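Side-chain contacts in ferritin light chain (Trichoplusia ni, PDB 1Z6O), which stores iron as the light chain of a secreted 24-subunit insect ferritin, where it probably helps the ferrihydrite core to nucleate: residues 143-147 against 148-152; 203-206 against 207-211. All coordinates share one frame; numbering follows the deposited sequence.

Both contacts are local, made between side chains three to five residues apart, and both are partly buried, yet they lie on opposite sides of the chain's centre, about 41 Å apart between centres. Interaction 1 sits where helix 122-148 of the four-helix bundle gives way to the loop before helix 157-190. Its chemistry is polar and cationic: two stacked arginines and an asparagine facing other light chains, with a histidine of the same turn near a bound calcium ion. Interaction 2 runs along the short C-terminal helix 197-211. One flank there is apolar and leans on helix 157-190, while the other carries carboxylates, an amide and a lysine, with heavy chains of the shell alongside.

Interaction 1: 143-147 against 148-152; sequences IHREA and TRNSQ
Arg145 and Asn150 join where helix 122-148 of the ferritin bundle ends: Arg145 NE donates to Asn150 OD1 at 3.0 Å, and Asn150 N returns a bond of the same length to Arg145 O. Water 1 bridges the pair again, accepting from Arg145 NH2 in the guanidinium plane and donating to Asn150 OD1, so this oxygen is gripped twice. The other end of the amide, ND2, makes a long, weak bond to Glu146 OE1 (3.4 Å), while Glu146 OE2 takes the backbone N-H of Asn36. Arg145 and Arg149 both run extended from CG to NE, with CG anti to the backbone N (chi1 -171° and -168°), and their guanidinium groups stack flat, centres 4.0 Å apart and planes at 9°. Arg145 NH2 donates to Gln152 O, and Arg149 NH2 to Ser151 O, of a second light chain, which probably offsets the repulsion between the cations and ties the helix end into the light-chain interface. One residue before Arg145, His144 bonds through NE2 to Glu164, a calcium ligand, and through ND1 to His155 of the second light chain. Beside that ring Thr148 turns its hydroxyl back, OG1 lying 2.9 Å from His144 O.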
ATOM      1  N   ILE A 143     -54.505  17.880   4.269  1.00 15.58           N
ATOM      2  CA  ILE A 143     -53.734  19.125   4.320  1.00 16.13           C
ATOM      3  C   ILE A 143     -53.291  19.532   2.914  1.00 17.54           C
ATOM      4  O   ILE A 143     -53.300  20.718   2.555  1.00 16.97           O
ATOM      5  CB  ILE A 143     -52.501  18.959   5.234  1.00 16.86           C
ATOM      6  CG1 ILE A 143     -52.970  18.599   6.648  1.00 19.09           C
ATOM      7  CG2 ILE A 143     -51.679  20.258   5.278  1.00 18.60           C
ATOM      8  CD1 ILE A 143     -51.811  18.228   7.588  1.00 19.82           C
ATOM      9  N   HIS A 144     -52.913  18.541   2.114  1.00 15.76           N
ATOM     10  CA  HIS A 144     -52.478  18.782   0.741  1.00 16.42           C
ATOM     11  C   HIS A 144     -53.631  19.425  -0.054  1.00 17.58           C
ATOM     12  O   HIS A 144     -53.436  20.393  -0.794  1.00 16.56           O
ATOM     13  CB  HIS A 144     -52.060  17.443   0.114  1.00 13.74           C
ATOM     14  CG  HIS A 144     -51.452  17.563  -1.249  1.00 15.86           C
ATOM     15  ND1 HIS A 144     -52.201  17.800  -2.383  1.00 17.16           N
ATOM     16  CD2 HIS A 144     -50.164  17.441  -1.664  1.00 14.11           C
ATOM     17  CE1 HIS A 144     -51.402  17.816  -3.439  1.00 19.05           C
ATOM     18  NE2 HIS A 144     -50.162  17.599  -3.029  1.00 15.95           N
ATOM     19  N   ARG A 145     -54.834  18.886   0.106  1.00 16.40           N
ATOM     20  CA  ARG A 145     -56.007  19.420  -0.591  1.00 17.94           C
ATOM     21  C   ARG A 145     -56.338  20.843  -0.092  1.00 19.12           C
ATOM     22  O   ARG A 145     -56.734  21.725  -0.864  1.00 18.36           O
ATOM     23  CB  ARG A 145     -57.212  18.493  -0.360  1.00 19.14           C
ATOM     24  CG  ARG A 145     -58.403  18.868  -1.216  1.00 25.32           C
ATOM     25  CD  ARG A 145     -59.589  17.914  -1.074  1.00 24.13           C
ATOM     26  NE  ARG A 145     -60.643  18.390  -1.962  1.00 27.30           N
ATOM     27  CZ  ARG A 145     -61.483  17.616  -2.630  1.00 28.68           C
ATOM     28  NH1 ARG A 145     -61.416  16.292  -2.520  1.00 23.72           N
ATOM     29  NH2 ARG A 145     -62.373  18.179  -3.437  1.00 30.88           N
ATOM     30  N   GLU A 146     -56.175  21.060   1.205  1.00 16.59           N
ATOM     31  CA  GLU A 146     -56.428  22.376   1.783  1.00 20.08           C
ATOM     32  C   GLU A 146     -55.424  23.392   1.219  1.00 21.22           C
ATOM     33  O   GLU A 146     -55.750  24.558   1.012  1.00 19.03           O
ATOM     34  CB  GLU A 146     -56.299  22.281   3.307  1.00 22.54           C
ATOM     35  CG  GLU A 146     -56.619  23.546   4.069  1.00 43.72           C
ATOM     36  CD  GLU A 146     -58.071  23.987   3.911  1.00 51.31           C
ATOM     37  OE1 GLU A 146     -58.963  23.110   3.753  1.00 35.86           O
ATOM     38  OE2 GLU A 146     -58.304  25.216   3.959  1.00 49.24           O
ATOM     39  N   ALA A 147     -54.198  22.948   0.950  1.00 16.19           N
ATOM     40  CA  ALA A 147     -53.170  23.842   0.431  1.00 17.24           C
ATOM     41  C   ALA A 147     -53.273  24.182  -1.050  1.00 17.98           C
ATOM     42  O   ALA A 147     -52.789  25.223  -1.484  1.00 17.95           O
ATOM     43  CB  ALA A 147     -51.776  23.228   0.687  1.00 16.14           C
ATOM     44  N   THR A 148     -53.905  23.320  -1.833  1.00 16.49           N
ATOM     45  CA  THR A 148     -53.890  23.533  -3.271  1.00 18.98           C
ATOM     46  C   THR A 148     -55.219  23.409  -3.977  1.00 22.04           C
ATOM     47  O   THR A 148     -55.259  23.441  -5.198  1.00 23.47           O
ATOM     48  CB  THR A 148     -52.952  22.487  -3.942  1.00 21.67           C
ATOM     49  OG1 THR A 148     -53.426  21.165  -3.631  1.00 22.89           O
ATOM     50  CG2 THR A 148     -51.532  22.625  -3.433  1.00 23.22           C
ATOM     51  N   ARG A 149     -56.307  23.295  -3.240  1.00 19.42           N
ATOM     52  CA  ARG A 149     -57.559  23.077  -3.923  1.00 21.55           C
ATOM     53  C   ARG A 149     -58.821  23.574  -3.232  1.00 24.27           C
ATOM     54  O   ARG A 149     -59.723  24.074  -3.888  1.00 24.31           O
ATOM     55  CB  ARG A 149     -57.651  21.568  -4.171  1.00 23.50           C
ATOM     56  CG  ARG A 149     -58.706  21.106  -5.095  1.00 36.04           C
ATOM     57  CD  ARG A 149     -58.513  19.612  -5.381  1.00 28.63           C
ATOM     58  NE  ARG A 149     -59.663  19.132  -6.116  1.00 26.59           N
ATOM     59  CZ  ARG A 149     -59.953  17.862  -6.325  1.00 26.09           C
ATOM     60  NH1 ARG A 149     -59.161  16.901  -5.848  1.00 19.85           N
ATOM     61  NH2 ARG A 149     -61.046  17.563  -7.010  1.00 28.18           N
ATOM     62  N   ASN A 150     -58.885  23.460  -1.915  1.00 20.43           N
ATOM     63  CA  ASN A 150     -60.109  23.830  -1.215  1.00 26.68           C
ATOM     64  C   ASN A 150     -60.463  25.288  -1.065  1.00 31.39           C
ATOM     65  O   ASN A 150     -61.636  25.620  -0.992  1.00 30.90           O
ATOM     66  CB  ASN A 150     -60.145  23.197   0.173  1.00 23.91           C
ATOM     67  CG  ASN A 150     -60.330  21.697   0.118  1.00 30.02           C
ATOM     68  OD1 ASN A 150     -60.769  21.147  -0.900  1.00 30.67           O
ATOM     69  ND2 ASN A 150     -60.010  21.026   1.219  1.00 33.25           N
ATOM     70  N   SER A 151     -59.466  26.157  -1.003  1.00 26.24           N
ATOM     71  CA  SER A 151     -59.737  27.575  -0.815  1.00 33.42           C
ATOM     72  C   SER A 151     -59.265  28.391  -2.002  1.00 36.56           C
ATOM     73  O   SER A 151     -58.101  28.326  -2.404  1.00 29.04           O
ATOM     74  CB  SER A 151     -59.069  28.059   0.478  1.00 35.57           C
ATOM     75  OG  SER A 151     -59.281  29.445   0.675  1.00 63.07           O
ATOM     76  N   GLN A 152     -60.189  29.154  -2.568  1.00 30.79           N
ATOM     77  CA  GLN A 152     -59.907  29.992  -3.722  1.00 31.43           C
ATOM     78  C   GLN A 152     -58.734  30.943  -3.512  1.00 24.69           C
ATOM     79  O   GLN A 152     -57.976  31.208  -4.437  1.00 30.30           O
ATOM     80  CB  GLN A 152     -61.157  30.808  -4.071  1.00 39.19           C
ATOM     81  CG  GLN A 152     -61.004  31.755  -5.252  1.00 48.29           C
ATOM     82  CD  GLN A 152     -60.620  31.043  -6.536  1.00 55.84           C
ATOM     83  OE1 GLN A 152     -61.043  29.913  -6.787  1.00 60.92           O
ATOM     84  NE2 GLN A 152     -59.826  31.712  -7.368  1.00 60.52           N
TER
HETATM   85  O   HOH W   1     -62.178  21.231  -3.430  1.00 46.00           O
HETATM   86  O   HOH W   2     -56.672  25.899  -1.286  1.00 22.75           O

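Interaction 2: 203-206 against 207-211; sequences VFDE and YLQKT
Tyr207, on the C-terminal helix 197-211 that follows the four long helices of the ferritin bundle, sets its CB 3.3 Å from Phe204 O, a turn back. Its ring passes loosely by Phe204, CD2 to CE1, and turns outward to a heavy chain, where Phe180 meets it edge-to-face and Lys184 makes a cation-pi contact. Leu208 packs more closely on Phe204: CD1 and CG both come within 3.8 Å of Phe204 CE2, approaching the ring obliquely. In the backbone, Leu208 N donates to Phe204 O at 2.9 Å. Gln209 reaches back with its chain extended beyond CG (chi2 178°), and NE2 lands between two carboxylates. It gives Asp205 OD1 a 2.8 Å bond on the syn side, 30° out of the carboxylate plane, and a weak one to Glu206 OE2. Asp205 also takes the backbone N-H groups of Gly71 and Phe72, tying this helix to the start of helix 70-96. A leucine in place of Gln209 would probably leave Asp205 OD1 with one donor fewer and Glu206 OE2 without its weak tie. Lys210 NZ donates to Val191 O of the first heavy chain, while Glu206 OE1 forms a salt bridge with Lys185 of a second heavy chain. Between these two side chains sits water 3, which accepts from Lys210 NZ at 2.7 Å and donates in turn to Glu206 O and OE1.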
ATOM      1  N   VAL A 203     -42.669 -18.052  13.953  1.00 16.22           N
ATOM      2  CA  VAL A 203     -41.936 -17.895  12.696  1.00 17.46           C
ATOM      3  C   VAL A 203     -42.113 -16.478  12.129  1.00 18.55           C
ATOM      4  O   VAL A 203     -41.163 -15.862  11.631  1.00 17.44           O
ATOM      5  CB  VAL A 203     -42.420 -18.947  11.661  1.00 19.53           C
ATOM      6  CG1 VAL A 203     -41.896 -18.613  10.256  1.00 20.23           C
ATOM      7  CG2 VAL A 203     -41.915 -20.346  12.091  1.00 18.93           C
ATOM      8  N   PHE A 204     -43.328 -15.958  12.215  1.00 17.39           N
ATOM      9  CA  PHE A 204     -43.598 -14.616  11.706  1.00 18.83           C
ATOM     10  C   PHE A 204     -42.815 -13.573  12.509  1.00 19.78           C
ATOM     11  O   PHE A 204     -42.254 -12.634  11.936  1.00 18.24           O
ATOM     12  CB  PHE A 204     -45.095 -14.309  11.773  1.00 16.53           C
ATOM     13  CG  PHE A 204     -45.472 -13.041  11.057  1.00 19.47           C
ATOM     14  CD1 PHE A 204     -45.553 -13.014   9.665  1.00 20.23           C
ATOM     15  CD2 PHE A 204     -45.690 -11.863  11.769  1.00 20.02           C
ATOM     16  CE1 PHE A 204     -45.843 -11.823   8.983  1.00 22.77           C
ATOM     17  CE2 PHE A 204     -45.979 -10.665  11.099  1.00 23.39           C
ATOM     18  CZ  PHE A 204     -46.054 -10.648   9.707  1.00 20.33           C
ATOM     19  N   ASP A 205     -42.771 -13.726  13.832  1.00 18.41           N
ATOM     20  CA  ASP A 205     -42.006 -12.776  14.646  1.00 18.90           C
ATOM     21  C   ASP A 205     -40.520 -12.816  14.280  1.00 20.53           C
ATOM     22  O   ASP A 205     -39.858 -11.777  14.242  1.00 18.53           O
ATOM     23  CB  ASP A 205     -42.161 -13.064  16.143  1.00 20.01           C
ATOM     24  CG  ASP A 205     -41.387 -12.061  17.003  1.00 27.59           C
ATOM     25  OD1 ASP A 205     -40.243 -12.356  17.418  1.00 27.99           O
ATOM     26  OD2 ASP A 205     -41.920 -10.956  17.239  1.00 26.97           O
ATOM     27  N   GLU A 206     -39.989 -14.010  14.010  1.00 18.38           N
ATOM     28  CA  GLU A 206     -38.579 -14.133  13.627  1.00 19.63           C
ATOM     29  C   GLU A 206     -38.361 -13.430  12.286  1.00 19.33           C
ATOM     30  O   GLU A 206     -37.332 -12.786  12.059  1.00 21.93           O
ATOM     31  CB  GLU A 206     -38.186 -15.614  13.519  1.00 20.04           C
ATOM     32  CG  GLU A 206     -38.156 -16.342  14.872  1.00 24.23           C
ATOM     33  CD  GLU A 206     -37.024 -15.850  15.775  1.00 35.23           C
ATOM     34  OE1 GLU A 206     -35.873 -15.784  15.294  1.00 34.77           O
ATOM     35  OE2 GLU A 206     -37.278 -15.538  16.960  1.00 32.72           O
ATOM     36  N   TYR A 207     -39.337 -13.557  11.396  1.00 17.76           N
ATOM     37  CA  TYR A 207     -39.281 -12.904  10.088  1.00 18.87           C
ATOM     38  C   TYR A 207     -39.252 -11.373  10.273  1.00 22.69           C
ATOM     39  O   TYR A 207     -38.492 -10.672   9.597  1.00 22.73           O
ATOM     40  CB  TYR A 207     -40.505 -13.304   9.264  1.00 19.67           C
ATOM     41  CG  TYR A 207     -40.708 -12.479   8.014  1.00 24.25           C
ATOM     42  CD1 TYR A 207     -39.856 -12.618   6.918  1.00 27.06           C
ATOM     43  CD2 TYR A 207     -41.771 -11.574   7.917  1.00 27.57           C
ATOM     44  CE1 TYR A 207     -40.054 -11.883   5.752  1.00 29.33           C
ATOM     45  CE2 TYR A 207     -41.981 -10.830   6.748  1.00 32.11           C
ATOM     46  CZ  TYR A 207     -41.116 -10.996   5.673  1.00 34.06           C
ATOM     47  OH  TYR A 207     -41.315 -10.289   4.510  1.00 43.75           O
ATOM     48  N   LEU A 208     -40.079 -10.848  11.179  1.00 19.50           N
ATOM     49  CA  LEU A 208     -40.073  -9.403  11.420  1.00 20.58           C
ATOM     50  C   LEU A 208     -38.715  -8.946  11.950  1.00 24.19           C
ATOM     51  O   LEU A 208     -38.235  -7.865  11.598  1.00 23.02           O
ATOM     52  CB  LEU A 208     -41.166  -8.997  12.416  1.00 17.85           C
ATOM     53  CG  LEU A 208     -42.621  -9.077  11.932  1.00 19.49           C
ATOM     54  CD1 LEU A 208     -43.544  -8.538  13.033  1.00 18.56           C
ATOM     55  CD2 LEU A 208     -42.805  -8.254  10.646  1.00 20.61           C
ATOM     56  N   GLN A 209     -38.085  -9.757  12.794  1.00 20.63           N
ATOM     57  CA  GLN A 209     -36.779  -9.376  13.325  1.00 25.38           C
ATOM     58  C   GLN A 209     -35.758  -9.183  12.210  1.00 30.00           C
ATOM     59  O   GLN A 209     -34.861  -8.351  12.317  1.00 29.77           O
ATOM     60  CB  GLN A 209     -36.259 -10.434  14.298  1.00 24.20           C
ATOM     61  CG  GLN A 209     -37.033 -10.485  15.598  1.00 23.60           C
ATOM     62  CD  GLN A 209     -36.526 -11.572  16.523  1.00 35.36           C
ATOM     63  OE1 GLN A 209     -35.327 -11.672  16.766  1.00 34.14           O
ATOM     64  NE2 GLN A 209     -37.438 -12.386  17.050  1.00 29.35           N
ATOM     65  N   LYS A 210     -35.897  -9.952  11.138  1.00 26.49           N
ATOM     66  CA  LYS A 210     -34.968  -9.867  10.017  1.00 32.04           C
ATOM     67  C   LYS A 210     -35.318  -8.811   8.987  1.00 35.01           C
ATOM     68  O   LYS A 210     -34.451  -8.360   8.250  1.00 35.89           O
ATOM     69  CB  LYS A 210     -34.906 -11.196   9.257  1.00 33.35           C
ATOM     70  CG  LYS A 210     -34.363 -12.372  10.021  1.00 40.51           C
ATOM     71  CD  LYS A 210     -34.212 -13.563   9.076  1.00 50.05           C
ATOM     72  CE  LYS A 210     -33.651 -14.771   9.799  1.00 54.73           C
ATOM     73  NZ  LYS A 210     -34.606 -15.270  10.827  1.00 61.77           N
ATOM     74  N   THR A 211     -36.582  -8.420   8.918  1.00 28.73           N
ATOM     75  CA  THR A 211     -36.982  -7.490   7.880  1.00 32.72           C
ATOM     76  C   THR A 211     -37.426  -6.096   8.278  1.00 38.84           C
ATOM     77  O   THR A 211     -37.444  -5.203   7.435  1.00 40.15           O
ATOM     78  CB  THR A 211     -38.090  -8.115   7.022  1.00 34.60           C
ATOM     79  OG1 THR A 211     -39.224  -8.400   7.849  1.00 32.11           O
ATOM     80  CG2 THR A 211     -37.596  -9.418   6.389  1.00 34.59           C
TER
HETATM   81  O   HOH W   3     -34.875 -13.915  13.175  1.00 43.89           O